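Local coordinates for protein polyphosphate kinase (Porphyromonas gingivalis, PDB 2O8R) that probably catalyses the reversible transfer of the terminal phosphate of ATP onto a growing chain of inorganic polyphosphate, with magnesium as cofactor, at residues 134-148 / 178-190. The protein carries 3 engineered substitutions. Residues are numbered along the deposited sequence; the frame is centred on the assembly and turned at random.
Sequences FFHEEIFPLLYPMLL and SYALLNVPTDGLP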
loop_
_atom_site.group_PDB
_atom_site.type_symbol
_atom_site.label_atom_id
_atom_site.label_comp_id
_atom_site.label_asym_id
_atom_site.label_seq_id
_atom_site.Cartn_x
_atom_site.Cartn_y
_atom_site.Cartn_z
ATOM N N PHE A 134 -3.745 21.014 -18.889
ATOM C CA PHE A 134 -3.536 20.186 -17.698
ATOM C C PHE A 134 -4.354 20.699 -16.540
ATOM O O PHE A 134 -5.067 19.932 -15.888
ATOM C CB PHE A 134 -2.062 20.193 -17.311
ATOM C CG PHE A 134 -1.685 19.191 -16.239
ATOM C CD1 PHE A 134 -1.520 17.851 -16.546
ATOM C CD2 PHE A 134 -1.437 19.605 -14.937
ATOM C CE1 PHE A 134 -1.142 16.945 -15.576
ATOM C CE2 PHE A 134 -1.062 18.697 -13.961
ATOM C CZ PHE A 134 -0.907 17.372 -14.285
ATOM N N PHE A 135 -4.257 22.000 -16.290
ATOM C CA PHE A 135 -5.047 22.585 -15.240
ATOM C C PHE A 135 -6.514 22.294 -15.496
ATOM O O PHE A 135 -7.202 21.793 -14.606
ATOM C CB PHE A 135 -4.830 24.085 -15.085
ATOM C CG PHE A 135 -5.738 24.693 -14.072
ATOM C CD1 PHE A 135 -5.456 24.572 -12.716
ATOM C CD2 PHE A 135 -6.909 25.328 -14.456
ATOM C CE1 PHE A 135 -6.308 25.112 -11.754
ATOM C CE2 PHE A 135 -7.766 25.869 -13.503
ATOM C CZ PHE A 135 -7.460 25.763 -12.144
ATOM N N HIS A 136 -6.983 22.568 -16.712
ATOM C CA HIS A 136 -8.403 22.363 -17.016
ATOM C C HIS A 136 -8.840 20.909 -16.915
ATOM O O HIS A 136 -9.795 20.609 -16.211
ATOM C CB HIS A 136 -8.808 22.997 -18.355
ATOM C CG HIS A 136 -9.018 24.480 -18.272
ATOM N ND1 HIS A 136 -7.993 25.390 -18.432
ATOM C CD2 HIS A 136 -10.125 25.211 -18.004
ATOM C CE1 HIS A 136 -8.461 26.615 -18.282
ATOM N NE2 HIS A 136 -9.753 26.535 -18.018
ATOM N N GLU A 137 -8.133 19.999 -17.570
ATOM C CA GLU A 137 -8.601 18.617 -17.613
ATOM C C GLU A 137 -8.221 17.796 -16.386
ATOM O O GLU A 137 -8.938 16.868 -16.025
ATOM C CB GLU A 137 -8.099 17.900 -18.866
ATOM C CG GLU A 137 -8.562 18.468 -20.189
ATOM C CD GLU A 137 -7.938 17.733 -21.373
ATOM O OE1 GLU A 137 -7.021 16.904 -21.155
ATOM O OE2 GLU A 137 -8.362 17.976 -22.523
ATOM N N GLU A 138 -7.098 18.121 -15.751
ATOM C CA GLU A 138 -6.551 17.256 -14.698
ATOM C C GLU A 138 -6.564 17.829 -13.272
ATOM O O GLU A 138 -6.882 17.115 -12.326
ATOM C CB GLU A 138 -5.129 16.824 -15.060
ATOM C CG GLU A 138 -5.022 16.076 -16.375
ATOM C CD GLU A 138 -5.148 14.579 -16.220
ATOM O OE1 GLU A 138 -5.492 14.111 -15.115
ATOM O OE2 GLU A 138 -4.892 13.863 -17.211
ATOM N N ILE A 139 -6.195 19.097 -13.111
ATOM C CA ILE A 139 -6.184 19.708 -11.779
ATOM C C ILE A 139 -7.567 20.170 -11.338
ATOM O O ILE A 139 -8.063 19.761 -10.289
ATOM C CB ILE A 139 -5.252 20.927 -11.704
ATOM C CG1 ILE A 139 -3.816 20.526 -12.030
ATOM C CG2 ILE A 139 -5.333 21.555 -10.327
ATOM C CD1 ILE A 139 -2.839 21.647 -11.895
ATOM N N PHE A 140 -8.178 21.027 -12.147
ATOM C CA PHE A 140 -9.444 21.663 -11.794
ATOM C C PHE A 140 -10.492 20.700 -11.233
ATOM O O PHE A 140 -11.070 20.983 -10.192
ATOM C CB PHE A 140 -10.002 22.481 -12.967
ATOM C CG PHE A 140 -11.235 23.252 -12.633
ATOM C CD1 PHE A 140 -11.141 24.519 -12.080
ATOM C CD2 PHE A 140 -12.496 22.708 -12.865
ATOM C CE1 PHE A 140 -12.275 25.244 -11.762
ATOM C CE2 PHE A 140 -13.636 23.420 -12.550
ATOM C CZ PHE A 140 -13.525 24.697 -11.997
ATOM N N PRO A 141 -10.737 19.560 -11.904
ATOM C CA PRO A 141 -11.727 18.617 -11.339
ATOM C C PRO A 141 -11.418 18.126 -9.920
ATOM O O PRO A 141 -12.286 17.552 -9.276
ATOM C CB PRO A 141 -11.687 17.426 -12.307
ATOM C CG PRO A 141 -11.065 17.949 -13.566
ATOM C CD PRO A 141 -10.180 19.088 -13.191
ATOM N N LEU A 142 -10.197 18.354 -9.441
ATOM C CA LEU A 142 -9.793 17.891 -8.118
ATOM C C LEU A 142 -9.741 19.040 -7.097
ATOM O O LEU A 142 -9.287 18.880 -5.966
ATOM C CB LEU A 142 -8.439 17.176 -8.211
ATOM C CG LEU A 142 -8.285 15.915 -9.082
ATOM C CD1 LEU A 142 -6.899 15.306 -8.902
ATOM C CD2 LEU A 142 -9.342 14.881 -8.746
ATOM N N LEU A 143 -10.230 20.202 -7.497
ATOM C CA LEU A 143 -10.251 21.362 -6.625
ATOM C C LEU A 143 -11.545 21.469 -5.821
ATOM O O LEU A 143 -12.577 20.920 -6.189
ATOM C CB LEU A 143 -10.074 22.620 -7.467
ATOM C CG LEU A 143 -8.675 23.231 -7.619
ATOM C CD1 LEU A 143 -7.586 22.210 -7.469
ATOM C CD2 LEU A 143 -8.550 23.966 -8.949
ATOM N N TYR A 144 -11.474 22.178 -4.705
ATOM C CA TYR A 144 -12.659 22.553 -3.959
ATOM C C TYR A 144 -12.502 24.007 -3.544
ATOM O O TYR A 144 -11.957 24.282 -2.481
ATOM C CB TYR A 144 -12.802 21.691 -2.724
ATOM C CG TYR A 144 -13.025 20.243 -3.021
ATOM C CD1 TYR A 144 -14.301 19.722 -3.094
ATOM C CD2 TYR A 144 -11.951 19.377 -3.200
ATOM C CE1 TYR A 144 -14.510 18.367 -3.350
ATOM C CE2 TYR A 144 -12.143 18.030 -3.457
ATOM C CZ TYR A 144 -13.419 17.531 -3.531
ATOM O OH TYR A 144 -13.598 16.197 -3.805
ATOM N N PRO A 145 -12.953 24.946 -4.395
ATOM C CA PRO A 145 -12.771 26.367 -4.093
ATOM C C PRO A 145 -13.621 26.750 -2.911
ATOM O O PRO A 145 -14.843 26.616 -2.951
ATOM C CB PRO A 145 -13.268 27.073 -5.355
ATOM C CG PRO A 145 -13.317 25.999 -6.408
ATOM C CD PRO A 145 -13.643 24.742 -5.680
HETATM N N MSE A 146 -12.964 27.183 -1.847
HETATM C CA MSE A 146 -13.661 27.509 -0.615
HETATM C C MSE A 146 -13.473 28.953 -0.235
HETATM O O MSE A 146 -12.385 29.343 0.195
HETATM C CB MSE A 146 -13.167 26.636 0.523
HETATM C CG MSE A 146 -13.535 25.183 0.355
HETATM SE SE MSE A 146 -12.683 24.094 1.713
HETATM C CE MSE A 146 -10.831 24.176 1.093
ATOM N N LEU A 147 -14.530 29.742 -0.423
ATOM C CA LEU A 147 -14.601 31.080 0.147
ATOM C C LEU A 147 -14.619 30.954 1.656
ATOM O O LEU A 147 -15.293 30.086 2.208
ATOM C CB LEU A 147 -15.857 31.806 -0.316
ATOM C CG LEU A 147 -15.712 32.735 -1.513
ATOM C CD1 LEU A 147 -16.957 32.655 -2.404
ATOM C CD2 LEU A 147 -15.461 34.150 -1.016
ATOM N N LEU A 148 -13.850 31.811 2.307
ATOM C CA LEU A 148 -13.747 31.826 3.744
ATOM C C LEU A 148 -14.618 32.938 4.311
ATOM O O LEU A 148 -14.273 34.113 4.206
ATOM C CB LEU A 148 -12.297 32.057 4.145
ATOM C CG LEU A 148 -11.298 30.955 3.806
ATOM C CD1 LEU A 148 -9.905 31.452 4.151
ATOM C CD2 LEU A 148 -11.641 29.652 4.561
ATOM N N SER A 178 -11.980 39.904 -0.046
ATOM C CA SER A 178 -12.469 38.557 0.185
ATOM C C SER A 178 -11.285 37.598 0.333
ATOM O O SER A 178 -10.165 37.903 -0.085
ATOM C CB SER A 178 -13.353 38.117 -0.975
ATOM O OG SER A 178 -14.712 38.375 -0.683
ATOM N N TYR A 179 -11.525 36.439 0.933
ATOM C CA TYR A 179 -10.469 35.448 1.072
ATOM C C TYR A 179 -10.969 34.058 0.775
ATOM O O TYR A 179 -12.102 33.720 1.095
ATOM C CB TYR A 179 -9.842 35.514 2.454
ATOM C CG TYR A 179 -9.084 36.785 2.640
ATOM C CD1 TYR A 179 -7.829 36.945 2.072
ATOM C CD2 TYR A 179 -9.629 37.847 3.345
ATOM C CE1 TYR A 179 -7.124 38.108 2.222
ATOM C CE2 TYR A 179 -8.932 39.025 3.498
ATOM C CZ TYR A 179 -7.677 39.150 2.930
ATOM O OH TYR A 179 -6.957 40.318 3.068
ATOM N N ALA A 180 -10.121 33.257 0.139
ATOM C CA ALA A 180 -10.502 31.902 -0.220
ATOM C C ALA A 180 -9.402 30.889 0.062
ATOM O O ALA A 180 -8.203 31.213 0.113
ATOM C CB ALA A 180 -10.927 31.835 -1.649
ATOM N N LEU A 181 -9.830 29.654 0.257
ATOM C CA LEU A 181 -8.915 28.583 0.542
ATOM C C LEU A 181 -9.090 27.575 -0.549
ATOM O O LEU A 181 -10.221 27.172 -0.825
ATOM C CB LEU A 181 -9.288 27.940 1.874
ATOM C CG LEU A 181 -8.346 26.908 2.487
ATOM C CD1 LEU A 181 -7.076 27.564 2.980
ATOM C CD2 LEU A 181 -9.045 26.234 3.634
ATOM N N LEU A 182 -7.996 27.166 -1.188
ATOM C CA LEU A 182 -8.088 25.939 -1.986
ATOM C C LEU A 182 -6.998 24.875 -1.792
ATOM O O LEU A 182 -5.923 25.128 -1.223
ATOM C CB LEU A 182 -8.420 26.201 -3.464
ATOM C CG LEU A 182 -7.674 27.242 -4.268
ATOM C CD1 LEU A 182 -6.366 26.671 -4.742
ATOM C CD2 LEU A 182 -8.529 27.628 -5.439
ATOM N N ASN A 183 -7.332 23.672 -2.251
ATOM C CA ASN A 183 -6.533 22.488 -2.020
ATOM C C ASN A 183 -5.537 22.290 -3.128
ATOM O O ASN A 183 -5.809 22.616 -4.280
ATOM C CB ASN A 183 -7.440 21.258 -1.929
ATOM C CG ASN A 183 -8.481 21.213 -3.032
ATOM O OD1 ASN A 183 -9.035 22.237 -3.430
ATOM N ND2 ASN A 183 -8.750 20.025 -3.534
ATOM N N VAL A 184 -4.368 21.763 -2.793
ATOM C CA VAL A 184 -3.467 21.314 -3.834
ATOM C C VAL A 184 -3.520 19.791 -3.836
ATOM O O VAL A 184 -2.974 19.133 -2.954
ATOM C CB VAL A 184 -2.071 21.955 -3.723
ATOM C CG1 VAL A 184 -2.214 23.307 -3.076
ATOM C CG2 VAL A 184 -1.121 21.112 -2.933
ATOM N N PRO A 185 -4.231 19.225 -4.816
ATOM C CA PRO A 185 -4.644 17.819 -4.786
ATOM C C PRO A 185 -3.500 16.840 -4.996
ATOM O O PRO A 185 -3.497 16.087 -5.971
ATOM C CB PRO A 185 -5.641 17.719 -5.943
ATOM C CG PRO A 185 -5.281 18.829 -6.863
ATOM C CD PRO A 185 -4.665 19.922 -6.040
ATOM N N THR A 186 -2.534 16.838 -4.086
ATOM C CA THR A 186 -1.395 15.936 -4.220
ATOM C C THR A 186 -1.767 14.525 -3.803
ATOM O O THR A 186 -0.976 13.604 -3.940
ATOM C CB THR A 186 -0.174 16.415 -3.452
ATOM O OG1 THR A 186 -0.519 16.602 -2.076
ATOM C CG2 THR A 186 0.305 17.705 -4.028
ATOM N N ASP A 187 -2.991 14.367 -3.325
ATOM C CA ASP A 187 -3.557 13.056 -3.079
ATOM C C ASP A 187 -3.978 12.383 -4.383
ATOM O O ASP A 187 -4.351 11.214 -4.393
ATOM C CB ASP A 187 -4.764 13.188 -2.149
ATOM C CG ASP A 187 -5.789 14.219 -2.640
ATOM O OD1 ASP A 187 -5.653 14.737 -3.770
ATOM O OD2 ASP A 187 -6.740 14.515 -1.883
ATOM N N GLY A 188 -3.964 13.141 -5.475
ATOM C CA GLY A 188 -4.390 12.635 -6.776
ATOM C C GLY A 188 -3.445 12.989 -7.916
ATOM O O GLY A 188 -3.550 12.436 -9.006
ATOM N N LEU A 189 -2.526 13.917 -7.667
ATOM C CA LEU A 189 -1.562 14.345 -8.675
ATOM C C LEU A 189 -0.163 14.414 -8.061
ATOM O O LEU A 189 -0.023 14.455 -6.842
ATOM C CB LEU A 189 -1.960 15.717 -9.215
ATOM C CG LEU A 189 -3.133 15.818 -10.188
ATOM C CD1 LEU A 189 -3.126 17.195 -10.795
ATOM C CD2 LEU A 189 -3.015 14.774 -11.267
ATOM N N PRO A 190 0.882 14.414 -8.895
ATOM C CA PRO A 190 2.199 14.554 -8.305
ATOM C C PRO A 190 2.491 16.001 -7.904
ATOM O O PRO A 190 1.921 16.940 -8.481
ATOM C CB PRO A 190 3.127 14.133 -9.439
ATOM C CG PRO A 190 2.403 14.495 -10.660
ATOM C CD PRO A 190 0.947 14.298 -10.361
#
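Leu181, Leu189 and Asn183 carry this contact, each meeting a different part of 134-148. Leu181 pairs with selenomethionine Met146 as an antiparallel hydrogen-bonded pair: Leu181 N gives a nearly straight bond (173°) to Met146 O, and Met146 N returns one to Leu181 O at 2.9 Å. A third bond, Leu148 N to Tyr179 O, continues the ladder. The side chains of Leu181 and Met146 run side by side in the same direction; the Met146 chain bends at its last torsion, and its methyl CE lies 3.7 Å from Leu181 CD2. Leu148 CD2 packs on Leu181 CB.

Past the ladder, Asn183 takes over with its amide. Its CG sits between the backbone N and the carbonyl carbon (chi1 46°), which turns the amide toward the 142-144 backbone. There OD1 accepts from Tyr144 N at 2.8 Å, while ND2 gives a weak, bent bond to Leu142 O. The same amide meets the edge of the Tyr144 ring, the two planes 47° apart.

Leu189 closes the far end, after the inverse gamma turn centred on Pro185. Its CD1 reaches Ile139 CG1 at 3.6 Å and also the Phe134 ring, and its CG touches Leu142 CD1. Leu142 CB rests on Pro185 CB, 3.6 Å away.

The contact thus joins the end of helix 125-139 and strand 146-147, outermost in its sheet within this chain, to strand 178-183 in the mixed sheet of the middle domain. Tyr144 stacks on Tyr144 of the second subunit, placing this part of the contact at the dimer interface. Chemically, backbone pairing gives way to a buried amide that engages the main chain on both sides of Leu143, and then to an apolar cluster, so the link persists beyond the short strand.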